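PDB 1W5R: arylamine n-acetyltransferase from Mycobacterium smegmatis, which probably catalyses the transfer of an acetyl group from acetyl-CoA to the amino group of arylamines. Local coordinates for residues Gly49-Ala57 with Arg189-Ser200; Ala110-Val118 with Tyr127-Gly135. The protein carries 1 engineered substitution. All blocks are in the same frame, centred on the assembly; numbering follows the deposited sequence.

Interaction 2 is the more central of the two: its centre lies about 7 Å from the centre of the chain, against about 14 Å for that of interaction 1, and ten of its twelve touching residues are buried. Its chemistry is that of a beta-sheet, with reciprocal backbone bonds and one His-carboxylate bond beyond them. Interaction 1 is partly buried: a loop without regular structure lies along helix 189-201, helix side chains make the direct hydrogen bonds, and waters add bridges. The contacts share no segment but meet directly, Val199 CG2 packing on Thr112 CB at 3.5 Å and Leu192 on Asn114, so helix 189-201 lies against both the loop 49-57 and strand 111-119.

Interaction 1: Gly49-Ala57 with Arg189-Ser200; sequences GIPVADLSA and RIDLEVGSWYVS
The hydroxyl of Ser196 stands opposite its own backbone N (chi1 -172°), and that of Ser200, one turn later, is tucked between N and carbonyl carbon (chi1 69°); together they address both polar groups of Val52. Ser196 OG donates to Val52 O across 2.6 Å, tilted out of the carbonyl plane, and Val52 N donates to Ser200 OG at 2.9 Å. Ser200 OG in turn donates to Ser196 O inside the helix, which fixes its rotation; Ser196 OG is also hydrogen-bonded to Tyr72 OH.

Further along, Glu193 reaches out with an extended chain. Its OE2 offers the anti lone pair to Leu55 N at 2.8 Å, nearly straight at 169°, while its methylene chain slides past Leu55 in the opposite direction. Leu55 CD1 goes on to meet Leu192 CB at 3.8 Å. At the solvent side, Pro51 CB approaches Trp197 CZ3 to 3.5 Å, with the two side chains side by side, and Ala53 CB sits at the indole edge. One face of the Arg189 guanidinium is met by Ser56, NH1 to CA 3.6 Å.

Ser56 N donates to Asp54 OD1, closing an Asx turn, and Ser56 OG donates to the same oxygen from the same face; Ser56 OG also caps Ala59 N at the start of helix 57-66. Two like charges come close here, Asp54 OD1 lying 4.0 Å from Glu193 OE2 without a direct bond. A water that donates to each carboxylate, the Leu55 N-H and the long, purely electrostatic pairing of Glu193 with Arg189 probably offset the repulsion between the two acids.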
loop_
_atom_site.group_PDB
_atom_site.type_symbol
_atom_site.label_atom_id
_atom_site.label_comp_id
_atom_site.label_asym_id
_atom_site.label_seq_id
_atom_site.Cartn_x
_atom_site.Cartn_y
_atom_site.Cartn_z
ATOM N N GLY A 49 20.959 4.649 20.665
ATOM C CA GLY A 49 21.681 5.275 21.787
ATOM C C GLY A 49 22.928 6.045 21.376
ATOM O O GLY A 49 23.786 6.355 22.214
ATOM N N ILE A 50 23.037 6.369 20.090
ATOM C CA ILE A 50 24.143 7.178 19.580
ATOM C C ILE A 50 23.632 8.619 19.424
ATOM O O ILE A 50 22.788 8.891 18.563
ATOM C CB ILE A 50 24.649 6.652 18.214
ATOM C CG1 ILE A 50 25.071 5.175 18.314
ATOM C CG2 ILE A 50 25.792 7.505 17.702
ATOM C CD1 ILE A 50 25.161 4.456 16.976
ATOM N N PRO A 51 24.111 9.549 20.269
ATOM C CA PRO A 51 23.686 10.937 20.145
ATOM C C PRO A 51 24.055 11.564 18.804
ATOM O O PRO A 51 25.008 11.129 18.147
ATOM C CB PRO A 51 24.459 11.638 21.277
ATOM C CG PRO A 51 24.714 10.553 22.271
ATOM C CD PRO A 51 25.042 9.379 21.406
ATOM N N VAL A 52 23.291 12.587 18.423
ATOM C CA VAL A 52 23.641 13.458 17.304
ATOM C C VAL A 52 24.048 14.771 17.945
ATOM O O VAL A 52 23.205 15.623 18.247
ATOM C CB VAL A 52 22.477 13.672 16.328
ATOM C CG1 VAL A 52 22.920 14.546 15.164
ATOM C CG2 VAL A 52 21.991 12.333 15.798
ATOM N N ALA A 53 25.350 14.884 18.209
ATOM C CA ALA A 53 25.914 15.934 19.050
ATOM C C ALA A 53 26.700 16.977 18.253
ATOM O O ALA A 53 26.785 18.139 18.650
ATOM C CB ALA A 53 26.821 15.303 20.109
ATOM N N ASP A 54 27.266 16.551 17.132
ATOM C CA ASP A 54 28.237 17.346 16.376
ATOM C C ASP A 54 27.620 17.739 15.036
ATOM O O ASP A 54 27.380 16.882 14.188
ATOM C CB ASP A 54 29.502 16.496 16.176
ATOM C CG ASP A 54 30.611 17.214 15.423
ATOM O OD1 ASP A 54 30.397 18.309 14.858
ATOM O OD2 ASP A 54 31.734 16.655 15.410
ATOM N N LEU A 55 27.352 19.035 14.866
ATOM C CA LEU A 55 26.725 19.527 13.643
ATOM C C LEU A 55 27.704 20.294 12.739
ATOM O O LEU A 55 27.296 21.114 11.908
ATOM C CB LEU A 55 25.483 20.360 13.974
ATOM C CG LEU A 55 24.408 19.603 14.775
ATOM C CD1 LEU A 55 23.262 20.556 15.122
ATOM C CD2 LEU A 55 23.869 18.354 14.060
ATOM N N SER A 56 29.000 20.032 12.920
ATOM C CA SER A 56 30.020 20.575 12.030
ATOM C C SER A 56 29.886 20.020 10.620
ATOM O O SER A 56 29.330 18.937 10.413
ATOM C CB SER A 56 31.412 20.240 12.576
ATOM O OG SER A 56 31.672 18.849 12.496
ATOM N N ALA A 57 30.406 20.749 9.637
ATOM C CA ALA A 57 30.396 20.248 8.269
ATOM C C ALA A 57 31.117 18.901 8.157
ATOM O O ALA A 57 30.668 18.002 7.451
ATOM C CB ALA A 57 31.008 21.276 7.311
ATOM N N ARG A 189 25.715 27.697 15.773
ATOM C CA ARG A 189 25.777 26.238 15.719
ATOM C C ARG A 189 25.607 25.592 17.090
ATOM O O ARG A 189 24.922 24.579 17.221
ATOM C CB ARG A 189 27.059 25.756 15.045
ATOM C CG ARG A 189 27.098 24.252 14.857
ATOM C CD ARG A 189 28.249 23.830 13.984
ATOM N NE ARG A 189 29.532 23.905 14.672
ATOM C CZ ARG A 189 30.705 24.001 14.054
ATOM N NH1 ARG A 189 30.764 24.062 12.725
ATOM N NH2 ARG A 189 31.822 24.051 14.763
ATOM N N ILE A 190 26.235 26.170 18.108
ATOM C CA ILE A 190 26.151 25.575 19.435
ATOM C C ILE A 190 24.709 25.450 19.951
ATOM O O ILE A 190 24.371 24.479 20.632
ATOM C CB ILE A 190 27.074 26.307 20.464
ATOM C CG1 ILE A 190 27.122 25.544 21.800
ATOM C CG2 ILE A 190 26.635 27.742 20.691
ATOM C CD1 ILE A 190 27.679 24.138 21.706
ATOM N N ASP A 191 23.872 26.443 19.656
ATOM C CA ASP A 191 22.479 26.397 20.121
ATOM C C ASP A 191 21.705 25.288 19.394
ATOM O O ASP A 191 20.816 24.668 19.973
ATOM C CB ASP A 191 21.755 27.736 19.920
ATOM C CG ASP A 191 22.266 28.837 20.847
ATOM O OD1 ASP A 191 23.172 28.573 21.662
ATOM O OD2 ASP A 191 21.741 29.976 20.745
ATOM N N LEU A 192 22.032 25.074 18.124
ATOM C CA LEU A 192 21.486 23.931 17.378
ATOM C C LEU A 192 21.985 22.610 17.965
ATOM O O LEU A 192 21.228 21.646 18.063
ATOM C CB LEU A 192 21.867 24.041 15.896
ATOM C CG LEU A 192 21.355 25.310 15.193
ATOM C CD1 LEU A 192 21.815 25.307 13.742
ATOM C CD2 LEU A 192 19.824 25.396 15.277
ATOM N N GLU A 193 23.259 22.567 18.346
ATOM C CA GLU A 193 23.829 21.365 18.948
ATOM C C GLU A 193 23.192 21.022 20.302
ATOM O O GLU A 193 23.025 19.846 20.614
ATOM C CB GLU A 193 25.356 21.497 19.048
ATOM C CG GLU A 193 26.008 21.311 17.674
ATOM C CD GLU A 193 27.506 21.582 17.610
ATOM O OE1 GLU A 193 28.059 22.300 18.476
ATOM O OE2 GLU A 193 28.126 21.088 16.653
ATOM N N VAL A 194 22.827 22.031 21.103
ATOM C CA VAL A 194 22.141 21.786 22.385
ATOM C C VAL A 194 20.740 21.186 22.107
ATOM O O VAL A 194 20.308 20.236 22.757
ATOM C CB VAL A 194 22.054 23.089 23.219
ATOM C CG1 VAL A 194 21.126 22.954 24.409
ATOM C CG2 VAL A 194 23.465 23.519 23.672
ATOM N N GLY A 195 20.043 21.738 21.123
ATOM C CA GLY A 195 18.756 21.181 20.707
ATOM C C GLY A 195 18.912 19.750 20.225
ATOM O O GLY A 195 18.143 18.862 20.615
ATOM N N SER A 196 19.920 19.519 19.386
ATOM C CA SER A 196 20.119 18.179 18.849
ATOM C C SER A 196 20.487 17.174 19.947
ATOM O O SER A 196 20.088 16.003 19.897
ATOM C CB SER A 196 21.185 18.171 17.755
ATOM O OG SER A 196 21.217 16.894 17.119
ATOM N N TRP A 197 21.276 17.617 20.923
ATOM C CA TRP A 197 21.544 16.764 22.072
ATOM C C TRP A 197 20.235 16.316 22.743
ATOM O O TRP A 197 20.054 15.120 23.029
ATOM C CB TRP A 197 22.451 17.491 23.084
ATOM C CG TRP A 197 22.780 16.627 24.267
ATOM C CD1 TRP A 197 22.212 16.675 25.515
ATOM C CD2 TRP A 197 23.707 15.542 24.287
ATOM N NE1 TRP A 197 22.757 15.687 26.321
ATOM C CE2 TRP A 197 23.674 14.982 25.584
ATOM C CE3 TRP A 197 24.581 15.001 23.338
ATOM C CZ2 TRP A 197 24.470 13.883 25.944
ATOM C CZ3 TRP A 197 25.377 13.915 23.702
ATOM C CH2 TRP A 197 25.305 13.367 24.991
ATOM N N TYR A 198 19.336 17.263 22.997
ATOM C CA TYR A 198 18.036 16.969 23.602
ATOM C C TYR A 198 17.231 15.962 22.776
ATOM O O TYR A 198 16.755 14.939 23.285
ATOM C CB TYR A 198 17.246 18.273 23.758
ATOM C CG TYR A 198 15.935 18.152 24.509
ATOM C CD1 TYR A 198 15.915 18.052 25.908
ATOM C CD2 TYR A 198 14.710 18.173 23.831
ATOM C CE1 TYR A 198 14.722 17.960 26.611
ATOM C CE2 TYR A 198 13.507 18.089 24.531
ATOM C CZ TYR A 198 13.523 17.976 25.919
ATOM O OH TYR A 198 12.330 17.889 26.607
ATOM N N VAL A 199 17.099 16.254 21.483
ATOM C CA VAL A 199 16.230 15.439 20.623
ATOM C C VAL A 199 16.792 14.015 20.481
ATOM O O VAL A 199 16.028 13.042 20.343
ATOM C CB VAL A 199 16.065 16.091 19.230
ATOM C CG1 VAL A 199 15.132 15.252 18.364
ATOM C CG2 VAL A 199 15.459 17.478 19.361
ATOM N N SER A 200 18.122 13.899 20.504
ATOM C CA SER A 200 18.765 12.603 20.269
ATOM C C SER A 200 19.042 11.810 21.548
ATOM O O SER A 200 19.449 10.645 21.446
ATOM C CB SER A 200 20.040 12.747 19.416
ATOM O OG SER A 200 21.066 13.414 20.145
HETATM O O HOH W 1 25.516 18.552 21.043
HETATM O O HOH W 2 30.768 20.661 16.271
HETATM O O HOH W 3 31.837 23.165 10.303
#

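Interaction 2: Ala110-Val118 with Tyr127-Gly135; sequences AQTHNVLSV and YLVDVGFGG
Leu116 with Val129 and Val118 with Tyr127 are the hydrogen-bonded pairs of a buried antiparallel hairpin, strands 111-119 and 127-129, inside the large sheet of the chain; beyond the second strand the contact continues as a side-chain link from His113 to Asp130. The strand directions differ by 152°. Both pairs are bonded reciprocally: Leu116 N reaches Val129 O at 2.9 Å, and Tyr127 N reaches Val118 O at 2.7 Å. On the face carrying Leu116, Val118 and Val129, Val118 CG2 and Val129 CG2 touch at 3.7 Å, and Val129 also packs on Leu80 of helix 73-87 and Val32 of helix 25-38. Towards the site of the histidine, Val115 uses both branches: CG2 meets Leu128 CD1 at 3.6 Å, and CG1 lies against the Asp130 carboxylate.

His113 and Asp130 approach from opposite directions, each with CG standing opposite its own backbone N, which carries ring and carboxylate toward each other. His113 NE2 donates to Asp130 OD2 at 2.9 Å and 167°; the oxygen lies in the imidazole plane, but the nitrogen stands 39° out of the carboxylate plane. This is consistent with the His-Asp part of the Cys-His-Asp triad of arylamine N-acetyltransferases, a family grouped with the papain-like cysteine proteases. Gln73, the engineered residue, touches His113 and stands where the triad cysteine would be.

Several partners set the rotation of these groups. Asp130 OD1 takes Gly132 N at 3.0 Å in an Asx turn and also Asn77 ND2, while Phe133 CD1 lies over one face of the imidazole, 3.6 Å from His113 NE2. The two rings meet obliquely, and Tyr180 makes a separate edge-to-face contact with His113. A classic beta bulge places Thr112 and His113 together opposite Gly96 of strand 90-98.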
loop_
_atom_site.group_PDB
_atom_site.type_symbol
_atom_site.label_atom_id
_atom_site.label_comp_id
_atom_site.label_asym_id
_atom_site.label_seq_id
_atom_site.Cartn_x
_atom_site.Cartn_y
_atom_site.Cartn_z
ATOM N N ALA A 110 9.353 22.126 22.994
ATOM C CA ALA A 110 10.766 22.486 22.911
ATOM C C ALA A 110 11.161 22.908 21.502
ATOM O O ALA A 110 10.477 22.556 20.525
ATOM C CB ALA A 110 11.633 21.307 23.360
ATOM N N GLN A 111 12.262 23.656 21.403
ATOM C CA GLN A 111 12.861 23.946 20.112
ATOM C C GLN A 111 13.598 22.679 19.685
ATOM O O GLN A 111 14.652 22.339 20.233
ATOM C CB GLN A 111 13.828 25.129 20.193
ATOM C CG GLN A 111 13.156 26.463 20.481
ATOM C CD GLN A 111 14.181 27.556 20.616
ATOM O OE1 GLN A 111 14.984 27.785 19.700
ATOM N NE2 GLN A 111 14.175 28.235 21.759
ATOM N N THR A 112 13.009 21.962 18.724
ATOM C CA THR A 112 13.572 20.685 18.273
ATOM C C THR A 112 13.782 20.633 16.761
ATOM O O THR A 112 14.176 19.598 16.213
ATOM C CB THR A 112 12.671 19.508 18.643
ATOM O OG1 THR A 112 11.446 19.618 17.914
ATOM C CG2 THR A 112 12.392 19.453 20.139
ATOM N N HIS A 113 13.497 21.741 16.083
ATOM C CA HIS A 113 13.648 21.778 14.629
ATOM C C HIS A 113 14.662 22.835 14.214
ATOM O O HIS A 113 14.948 23.783 14.972
ATOM C CB HIS A 113 12.291 22.010 13.953
ATOM C CG HIS A 113 12.273 21.688 12.486
ATOM N ND1 HIS A 113 13.087 20.731 11.916
ATOM C CD2 HIS A 113 11.498 22.165 11.480
ATOM C CE1 HIS A 113 12.841 20.659 10.619
ATOM N NE2 HIS A 113 11.881 21.521 10.328
ATOM N N ASN A 114 15.199 22.665 13.012
ATOM C CA ASN A 114 16.217 23.551 12.444
ATOM C C ASN A 114 15.865 23.662 10.969
ATOM O O ASN A 114 15.667 22.639 10.308
ATOM C CB ASN A 114 17.605 22.917 12.668
ATOM C CG ASN A 114 18.752 23.587 11.894
ATOM O OD1 ASN A 114 19.679 22.893 11.479
ATOM N ND2 ASN A 114 18.715 24.916 11.726
ATOM N N VAL A 115 15.731 24.903 10.483
ATOM C CA VAL A 115 15.428 25.167 9.076
ATOM C C VAL A 115 16.364 26.266 8.557
ATOM O O VAL A 115 17.139 26.841 9.339
ATOM C CB VAL A 115 13.936 25.549 8.833
ATOM C CG1 VAL A 115 13.025 24.431 9.306
ATOM C CG2 VAL A 115 13.563 26.887 9.505
ATOM N N LEU A 116 16.307 26.544 7.253
ATOM C CA LEU A 116 17.202 27.540 6.656
ATOM C C LEU A 116 16.425 28.725 6.125
ATOM O O LEU A 116 15.327 28.557 5.579
ATOM C CB LEU A 116 18.001 26.936 5.506
ATOM C CG LEU A 116 18.787 25.669 5.854
ATOM C CD1 LEU A 116 19.441 25.118 4.586
ATOM C CD2 LEU A 116 19.818 25.953 6.958
ATOM N N SER A 117 17.001 29.913 6.294
ATOM C CA SER A 117 16.515 31.092 5.594
ATOM C C SER A 117 17.603 31.487 4.591
ATOM O O SER A 117 18.741 31.803 4.986
ATOM C CB SER A 117 16.196 32.208 6.577
ATOM O OG SER A 117 15.955 33.416 5.872
ATOM N N VAL A 118 17.262 31.424 3.303
ATOM C CA VAL A 118 18.251 31.489 2.224
ATOM C C VAL A 118 17.993 32.691 1.316
ATOM O O VAL A 118 16.862 32.933 0.909
ATOM C CB VAL A 118 18.248 30.179 1.391
ATOM C CG1 VAL A 118 19.262 30.204 0.262
ATOM C CG2 VAL A 118 18.497 28.968 2.289
ATOM N N TYR A 127 14.170 32.929 1.274
ATOM C CA TYR A 127 13.409 31.705 1.075
ATOM C C TYR A 127 13.547 30.776 2.265
ATOM O O TYR A 127 14.645 30.607 2.808
ATOM C CB TYR A 127 13.886 30.991 -0.183
ATOM C CG TYR A 127 13.541 31.776 -1.413
ATOM C CD1 TYR A 127 14.364 32.818 -1.855
ATOM C CD2 TYR A 127 12.366 31.511 -2.106
ATOM C CE1 TYR A 127 14.015 33.566 -2.991
ATOM C CE2 TYR A 127 12.018 32.239 -3.231
ATOM C CZ TYR A 127 12.835 33.257 -3.666
ATOM O OH TYR A 127 12.449 33.962 -4.785
ATOM N N LEU A 128 12.425 30.194 2.674
ATOM C CA LEU A 128 12.451 29.080 3.624
ATOM C C LEU A 128 12.849 27.807 2.901
ATOM O O LEU A 128 12.270 27.455 1.867
ATOM C CB LEU A 128 11.091 28.910 4.298
ATOM C CG LEU A 128 10.991 27.733 5.285
ATOM C CD1 LEU A 128 11.968 27.882 6.448
ATOM C CD2 LEU A 128 9.562 27.577 5.749
ATOM N N VAL A 129 13.854 27.123 3.442
ATOM C CA VAL A 129 14.309 25.853 2.885
ATOM C C VAL A 129 14.342 24.855 4.035
ATOM O O VAL A 129 14.914 25.130 5.090
ATOM C CB VAL A 129 15.703 25.990 2.222
ATOM C CG1 VAL A 129 16.207 24.640 1.771
ATOM C CG2 VAL A 129 15.609 26.957 1.025
ATOM N N ASP A 130 13.699 23.709 3.833
ATOM C CA ASP A 130 13.645 22.702 4.890
ATOM C C ASP A 130 13.562 21.345 4.234
ATOM O O ASP A 130 12.522 20.973 3.708
ATOM C CB ASP A 130 12.429 22.956 5.786
ATOM C CG ASP A 130 12.254 21.903 6.884
ATOM O OD1 ASP A 130 13.170 21.073 7.101
ATOM O OD2 ASP A 130 11.186 21.934 7.548
ATOM N N VAL A 131 14.678 20.632 4.232
ATOM C CA VAL A 131 14.716 19.278 3.684
ATOM C C VAL A 131 14.830 18.240 4.812
ATOM O O VAL A 131 15.125 17.068 4.560
ATOM C CB VAL A 131 15.843 19.100 2.637
ATOM C CG1 VAL A 131 15.613 20.035 1.434
ATOM C CG2 VAL A 131 17.223 19.347 3.270
ATOM N N GLY A 132 14.595 18.687 6.045
ATOM C CA GLY A 132 14.850 17.854 7.214
ATOM C C GLY A 132 13.673 17.491 8.096
ATOM O O GLY A 132 13.874 16.907 9.174
ATOM N N PHE A 133 12.450 17.807 7.660
ATOM C CA PHE A 133 11.274 17.586 8.520
ATOM C C PHE A 133 10.733 16.152 8.406
ATOM O O PHE A 133 9.850 15.766 9.175
ATOM C CB PHE A 133 10.167 18.591 8.181
ATOM C CG PHE A 133 9.043 18.623 9.184
ATOM C CD1 PHE A 133 9.274 19.004 10.513
ATOM C CD2 PHE A 133 7.745 18.282 8.799
ATOM C CE1 PHE A 133 8.222 19.025 11.447
ATOM C CE2 PHE A 133 6.692 18.320 9.724
ATOM C CZ PHE A 133 6.936 18.686 11.044
ATOM N N GLY A 134 11.251 15.382 7.453
ATOM C CA GLY A 134 10.856 13.975 7.274
ATOM C C GLY A 134 9.862 13.799 6.136
ATOM O O GLY A 134 9.951 14.480 5.107
ATOM N N GLY A 135 8.892 12.907 6.320
ATOM C CA GLY A 135 7.938 12.603 5.251
ATOM C C GLY A 135 7.141 13.788 4.710
ATOM O O GLY A 135 6.797 13.795 3.526
#